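Local coordinates for protein induced by osmotic stress (Scheffersomyces stipitis, PDB 5YWN) that probably reduces ketones such as haloketones to alcohols with NADPH, as a member of the dihydroflavonol-4-reductase subfamily of extended Rossmann-fold dehydrogenases, at residues 122-134 / 140-152. The protein carries 1 engineered substitution. Sequence-based numbering, arbitrary orientation.
With NAP (NADP nicotinamide-adenine-dinucleotide phosphate), chain B.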
loop_
_atom_site.group_PDB
_atom_site.type_symbol
_atom_site.label_atom_id
_atom_site.label_comp_id
_atom_site.label_asym_id
_atom_site.label_seq_id
_atom_site.Cartn_x
_atom_site.Cartn_y
_atom_site.Cartn_z
ATOM N N TYR A 122 3.444 8.401 5.597
ATOM C CA TYR A 122 4.280 7.400 5.035
ATOM C C TYR A 122 3.528 6.076 4.913
ATOM O O TYR A 122 2.962 5.623 5.840
ATOM C CB TYR A 122 5.530 7.216 5.860
ATOM C CG TYR A 122 6.376 6.099 5.383
ATOM C CD1 TYR A 122 6.994 6.171 4.168
ATOM C CD2 TYR A 122 6.497 4.950 6.099
ATOM C CE1 TYR A 122 7.753 5.166 3.698
ATOM C CE2 TYR A 122 7.250 3.929 5.643
ATOM C CZ TYR A 122 7.860 4.046 4.423
ATOM O OH TYR A 122 8.572 3.067 3.935
ATOM N N THR A 123 3.563 5.482 3.744
ATOM C CA THR A 123 2.936 4.207 3.524
ATOM C C THR A 123 3.915 3.083 3.976
ATOM O O THR A 123 4.814 2.757 3.321
ATOM C CB THR A 123 2.499 3.951 2.061
ATOM O OG1 THR A 123 1.764 5.019 1.533
ATOM C CG2 THR A 123 1.711 2.651 1.940
ATOM N N SER A 124 3.655 2.542 5.132
ATOM C CA SER A 124 4.445 1.473 5.667
ATOM C C SER A 124 3.775 0.146 5.323
ATOM O O SER A 124 3.244 0.013 4.277
ATOM C CB SER A 124 4.667 1.624 7.160
ATOM O OG SER A 124 5.711 0.872 7.641
ATOM N N SER A 125 3.900 -0.820 6.212
ATOM C CA SER A 125 3.333 -2.127 6.070
ATOM C C SER A 125 3.305 -2.913 7.373
ATOM O O SER A 125 4.070 -2.677 8.238
ATOM C CB SER A 125 4.089 -2.917 5.017
ATOM O OG SER A 125 3.691 -4.222 4.967
ATOM N N VAL A 126 2.501 -3.948 7.406
ATOM C CA VAL A 126 2.495 -4.858 8.518
ATOM C C VAL A 126 3.866 -5.508 8.704
ATOM O O VAL A 126 4.187 -5.837 9.752
ATOM C CB VAL A 126 1.405 -5.940 8.422
ATOM C CG1 VAL A 126 1.708 -6.948 7.354
ATOM C CG2 VAL A 126 1.139 -6.550 9.773
ATOM N N VAL A 127 4.633 -5.626 7.643
ATOM C CA VAL A 127 5.952 -6.202 7.662
ATOM C C VAL A 127 6.938 -5.412 8.505
ATOM O O VAL A 127 7.902 -5.950 8.928
ATOM C CB VAL A 127 6.515 -6.552 6.285
ATOM C CG1 VAL A 127 5.508 -7.355 5.495
ATOM C CG2 VAL A 127 6.971 -5.327 5.538
ATOM N N ALA A 128 6.650 -4.147 8.714
ATOM C CA ALA A 128 7.365 -3.310 9.651
ATOM C C ALA A 128 7.173 -3.720 11.114
ATOM O O ALA A 128 7.948 -3.414 11.912
ATOM C CB ALA A 128 7.087 -1.835 9.442
ATOM N N MET A 129 6.085 -4.388 11.388
ATOM C CA MET A 129 5.647 -4.710 12.699
ATOM C C MET A 129 5.932 -6.123 13.163
ATOM O O MET A 129 5.687 -6.465 14.260
ATOM C CB MET A 129 4.163 -4.474 12.770
ATOM C CG MET A 129 3.689 -3.157 12.232
ATOM S SD MET A 129 1.924 -2.986 12.237
ATOM C CE MET A 129 1.759 -1.293 12.627
ATOM N N SER A 130 6.449 -6.912 12.261
ATOM C CA SER A 130 6.508 -8.322 12.395
ATOM C C SER A 130 7.594 -9.002 11.598
ATOM O O SER A 130 8.265 -8.398 10.854
ATOM C CB SER A 130 5.193 -8.904 11.967
ATOM O OG SER A 130 4.943 -10.066 12.679
ATOM N N VAL A 131 7.655 -10.313 11.759
ATOM C CA VAL A 131 8.493 -11.195 10.996
ATOM C C VAL A 131 7.649 -12.283 10.393
ATOM O O VAL A 131 6.586 -12.553 10.855
ATOM C CB VAL A 131 9.592 -11.837 11.847
ATOM C CG1 VAL A 131 10.552 -10.821 12.300
ATOM C CG2 VAL A 131 9.001 -12.542 13.033
ATOM N N PRO A 132 8.131 -12.946 9.377
ATOM C CA PRO A 132 7.240 -13.733 8.559
ATOM C C PRO A 132 6.518 -14.814 9.329
ATOM O O PRO A 132 5.329 -14.859 9.273
ATOM C CB PRO A 132 8.190 -14.363 7.561
ATOM C CG PRO A 132 9.234 -13.375 7.411
ATOM C CD PRO A 132 9.434 -12.812 8.749
ATOM N N GLU A 133 7.222 -15.566 10.143
ATOM C CA GLU A 133 6.599 -16.618 10.906
ATOM C C GLU A 133 5.491 -16.136 11.859
ATOM O O GLU A 133 4.648 -16.890 12.212
ATOM C CB GLU A 133 7.642 -17.424 11.631
ATOM C CG GLU A 133 8.601 -16.626 12.506
ATOM C CD GLU A 133 9.749 -15.961 11.739
ATOM O OE1 GLU A 133 9.549 -15.399 10.674
ATOM O OE2 GLU A 133 10.862 -16.003 12.236
ATOM N N GLU A 134 5.555 -14.908 12.318
ATOM C CA GLU A 134 4.557 -14.303 13.154
ATOM C C GLU A 134 3.241 -14.009 12.523
ATOM O O GLU A 134 2.245 -14.105 13.170
ATOM C CB GLU A 134 5.057 -13.067 13.835
ATOM C CG GLU A 134 6.098 -13.358 14.862
ATOM C CD GLU A 134 6.660 -12.103 15.547
ATOM O OE1 GLU A 134 6.101 -10.976 15.392
ATOM O OE2 GLU A 134 7.669 -12.300 16.267
ATOM N N VAL A 140 -0.246 -14.894 17.774
ATOM C CA VAL A 140 0.266 -13.543 17.695
ATOM C C VAL A 140 -0.839 -12.503 17.587
ATOM O O VAL A 140 -1.695 -12.599 16.799
ATOM C CB VAL A 140 1.283 -13.409 16.550
ATOM C CG1 VAL A 140 1.574 -11.956 16.176
ATOM C CG2 VAL A 140 2.540 -14.175 16.866
ATOM N N VAL A 141 -0.759 -11.513 18.429
ATOM C CA VAL A 141 -1.581 -10.368 18.345
ATOM C C VAL A 141 -0.755 -9.118 17.997
ATOM O O VAL A 141 -0.032 -8.627 18.790
ATOM C CB VAL A 141 -2.321 -10.133 19.667
ATOM C CG1 VAL A 141 -3.043 -8.808 19.686
ATOM C CG2 VAL A 141 -3.228 -11.292 20.018
ATOM N N LEU A 142 -0.890 -8.644 16.786
ATOM C CA LEU A 142 -0.334 -7.367 16.431
ATOM C C LEU A 142 -1.181 -6.184 16.855
ATOM O O LEU A 142 -2.380 -6.264 16.911
ATOM C CB LEU A 142 -0.058 -7.255 14.949
ATOM C CG LEU A 142 0.809 -8.281 14.284
ATOM C CD1 LEU A 142 1.088 -7.965 12.840
ATOM C CD2 LEU A 142 2.044 -8.581 15.056
ATOM N N SER A 143 -0.481 -5.081 17.099
ATOM C CA SER A 143 -1.031 -3.770 17.399
ATOM C C SER A 143 -0.244 -2.642 16.755
ATOM O O SER A 143 0.743 -2.866 16.173
ATOM C CB SER A 143 -1.120 -3.534 18.892
ATOM O OG SER A 143 0.065 -3.076 19.409
ATOM N N GLU A 144 -0.734 -1.425 16.931
ATOM C CA GLU A 144 -0.065 -0.255 16.468
ATOM C C GLU A 144 1.302 -0.057 17.142
ATOM O O GLU A 144 2.074 0.663 16.679
ATOM C CB GLU A 144 -0.920 0.976 16.616
ATOM C CG GLU A 144 -2.231 0.979 15.837
ATOM C CD GLU A 144 -3.374 0.299 16.573
ATOM O OE1 GLU A 144 -3.122 -0.224 17.623
ATOM O OE2 GLU A 144 -4.485 0.293 16.081
ATOM N N ALA A 145 1.512 -0.661 18.290
ATOM C CA ALA A 145 2.773 -0.677 18.993
ATOM C C ALA A 145 3.865 -1.658 18.501
ATOM O O ALA A 145 4.959 -1.592 18.938
ATOM C CB ALA A 145 2.535 -0.896 20.455
ATOM N N SER A 146 3.503 -2.591 17.659
ATOM C CA SER A 146 4.348 -3.672 17.253
ATOM C C SER A 146 5.449 -3.243 16.295
ATOM O O SER A 146 5.208 -2.551 15.383
ATOM C CB SER A 146 3.540 -4.802 16.605
ATOM O OG SER A 146 2.479 -5.233 17.351
ATOM N N TRP A 147 6.649 -3.700 16.561
ATOM C CA TRP A 147 7.799 -3.487 15.715
ATOM C C TRP A 147 8.517 -4.802 15.391
ATOM O O TRP A 147 8.674 -5.624 16.222
ATOM C CB TRP A 147 8.745 -2.471 16.326
ATOM C CG TRP A 147 8.314 -1.066 16.188
ATOM C CD1 TRP A 147 7.707 -0.334 17.110
ATOM C CD2 TRP A 147 8.454 -0.222 15.046
ATOM N NE1 TRP A 147 7.474 0.909 16.654
ATOM C CE2 TRP A 147 7.915 1.003 15.376
ATOM C CE3 TRP A 147 8.985 -0.389 13.787
ATOM C CZ2 TRP A 147 7.876 2.038 14.491
ATOM C CZ3 TRP A 147 8.943 0.612 12.934
ATOM C CH2 TRP A 147 8.393 1.822 13.271
ATOM N N SER A 148 8.910 -4.958 14.155
ATOM C CA SER A 148 9.640 -6.108 13.750
ATOM C C SER A 148 10.999 -6.227 14.421
ATOM O O SER A 148 11.689 -5.296 14.569
ATOM C CB SER A 148 9.809 -6.154 12.254
ATOM O OG SER A 148 10.670 -7.156 11.885
ATOM N N SER A 149 11.342 -7.433 14.775
ATOM C CA SER A 149 12.625 -7.747 15.309
ATOM C C SER A 149 13.718 -8.062 14.303
ATOM O O SER A 149 14.816 -8.282 14.689
ATOM C CB SER A 149 12.511 -8.869 16.330
ATOM O OG SER A 149 12.004 -10.027 15.801
ATOM N N LEU A 150 13.398 -8.107 13.029
ATOM C CA LEU A 150 14.388 -8.421 12.037
ATOM C C LEU A 150 15.494 -7.403 11.980
ATOM O O LEU A 150 15.253 -6.252 11.963
ATOM C CB LEU A 150 13.769 -8.490 10.682
ATOM C CG LEU A 150 14.544 -9.082 9.523
ATOM C CD1 LEU A 150 14.704 -10.571 9.713
ATOM C CD2 LEU A 150 13.726 -8.826 8.298
ATOM N N SER A 151 16.708 -7.899 11.933
ATOM C CA SER A 151 17.902 -7.099 11.785
ATOM C C SER A 151 18.206 -6.713 10.360
ATOM O O SER A 151 17.845 -7.392 9.476
ATOM C CB SER A 151 19.082 -7.816 12.401
ATOM O OG SER A 151 19.555 -8.808 11.609
ATOM N N TYR A 152 18.924 -5.641 10.180
ATOM C CA TYR A 152 19.332 -5.221 8.873
ATOM C C TYR A 152 20.217 -6.290 8.212
ATOM O O TYR A 152 20.065 -6.589 7.082
ATOM C CB TYR A 152 20.048 -3.892 8.933
ATOM C CG TYR A 152 20.342 -3.247 7.591
ATOM C CD1 TYR A 152 21.455 -3.586 6.856
ATOM C CD2 TYR A 152 19.523 -2.305 7.077
ATOM C CE1 TYR A 152 21.725 -2.989 5.666
ATOM C CE2 TYR A 152 19.791 -1.701 5.887
ATOM C CZ TYR A 152 20.891 -2.059 5.172
ATOM O OH TYR A 152 21.125 -1.475 3.978
HETATM P PA NAP B . 3.286 -1.386 -6.636
HETATM O O1A NAP B . 1.908 -1.488 -7.243
HETATM O O2A NAP B . 4.461 -2.047 -7.318
HETATM O O5B NAP B . 3.634 0.173 -6.432
HETATM C C5B NAP B . 4.988 0.601 -6.306
HETATM C C4B NAP B . 5.179 1.924 -7.037
HETATM O O4B NAP B . 6.313 2.618 -6.507
HETATM C C3B NAP B . 5.417 1.711 -8.524
HETATM O O3B NAP B . 4.389 2.337 -9.297
HETATM C C2B NAP B . 6.769 2.326 -8.832
HETATM O O2B NAP B . 6.645 3.359 -9.805
HETATM C C1B NAP B . 7.291 2.885 -7.516
HETATM N N9A NAP B . 8.579 2.236 -7.163
HETATM C C8A NAP B . 8.745 0.933 -6.864
HETATM N N7A NAP B . 10.048 0.667 -6.588
HETATM C C5A NAP B . 10.737 1.817 -6.708
HETATM C C6A NAP B . 12.147 2.241 -6.555
HETATM N N6A NAP B . 13.112 1.355 -6.208
HETATM N N1A NAP B . 12.440 3.542 -6.776
HETATM C C2A NAP B . 11.497 4.440 -7.122
HETATM N N3A NAP B . 10.200 4.117 -7.277
HETATM C C4A NAP B . 9.763 2.849 -7.088
HETATM O O3 NAP B . 3.211 -1.930 -5.122
HETATM P PN NAP B . 1.869 -1.744 -4.253
HETATM O O1N NAP B . 1.338 -3.114 -3.904
HETATM O O2N NAP B . 0.979 -0.751 -4.963
HETATM O O5D NAP B . 2.415 -1.056 -2.904
HETATM C C5D NAP B . 2.230 0.340 -2.677
HETATM C C4D NAP B . 2.883 0.742 -1.360
HETATM O O4D NAP B . 2.094 0.282 -0.257
HETATM C C3D NAP B . 4.275 0.146 -1.216
HETATM O O3D NAP B . 5.264 1.178 -1.159
HETATM C C2D NAP B . 4.263 -0.657 0.069
HETATM O O2D NAP B . 5.259 -0.176 0.978
HETATM C C1D NAP B . 2.871 -0.494 0.660
HETATM N N1N NAP B . 2.255 -1.808 0.871
HETATM C C2N NAP B . 1.505 -2.352 -0.097
HETATM C C3N NAP B . 0.913 -3.597 0.082
HETATM C C7N NAP B . 0.074 -4.199 -1.006
HETATM O O7N NAP B . -0.230 -5.379 -0.944
HETATM N N7N NAP B . -0.319 -3.425 -2.017
HETATM C C4N NAP B . 1.104 -4.278 1.275
HETATM C C5N NAP B . 1.886 -3.694 2.261
HETATM C C6N NAP B . 2.455 -2.447 2.031
HETATM P P2B NAP B . 6.779 3.023 -11.374
HETATM O O1X NAP B . 7.263 4.318 -11.983
HETATM O O2X NAP B . 7.784 1.898 -11.421
HETATM O O3X NAP B . 5.381 2.626 -11.782
HETATM O O HOH W 1 11.011 -5.993 9.224
HETATM O O HOH W 2 8.893 -9.152 15.409
#
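Met-129 and Trp-147 bring two loops together with their CA atoms 3.9 Å apart, and beside them the backbone N of Ser-148 donates to Ala-128 O at 2.9 Å, nearly straight at 160° on the hydrogen. Ser-148 does most of the polar work. With OG anti to the backbone N (chi1 171°), the hydroxyl donates to Ser-130 O from above the carbonyl plane, at 2.9 Å from OG to O. The same OG accepts from Leu-150 N, closing an ST turn, and from a water that also donates to Val-127 O. Replacing Ser-148 by an alanine is likely to leave Ser-130 O and Leu-150 N without this shared partner and the water with one mate fewer. Further along, Met-129 lays CB against Ser-146 O (3.4 Å), and its chain, bent at chi3, carries CE to 4.0 Å from Ser-143 O. Val-126 and Leu-142 cross at about a right angle, CG2 pressed tightly on CD1 at 3.4 Å. Val-140 sets CB 3.6 Å from Glu-134 O. Residues 124-131 run on from the C-terminal end of strand 119-123 in the Rossmann sheet, and 140-152 packs back on them; Ser-125 OG comes 3.3 Å from C5N of the NADP nicotinamide. Helix 159-181 packs on Val-127 through Phe-164 and Lys-167, Leu-135 of helix 132-135 touches Val-126 and Leu-142, and Arg-258 of strand 258-261 makes a cation-pi contact with Trp-147.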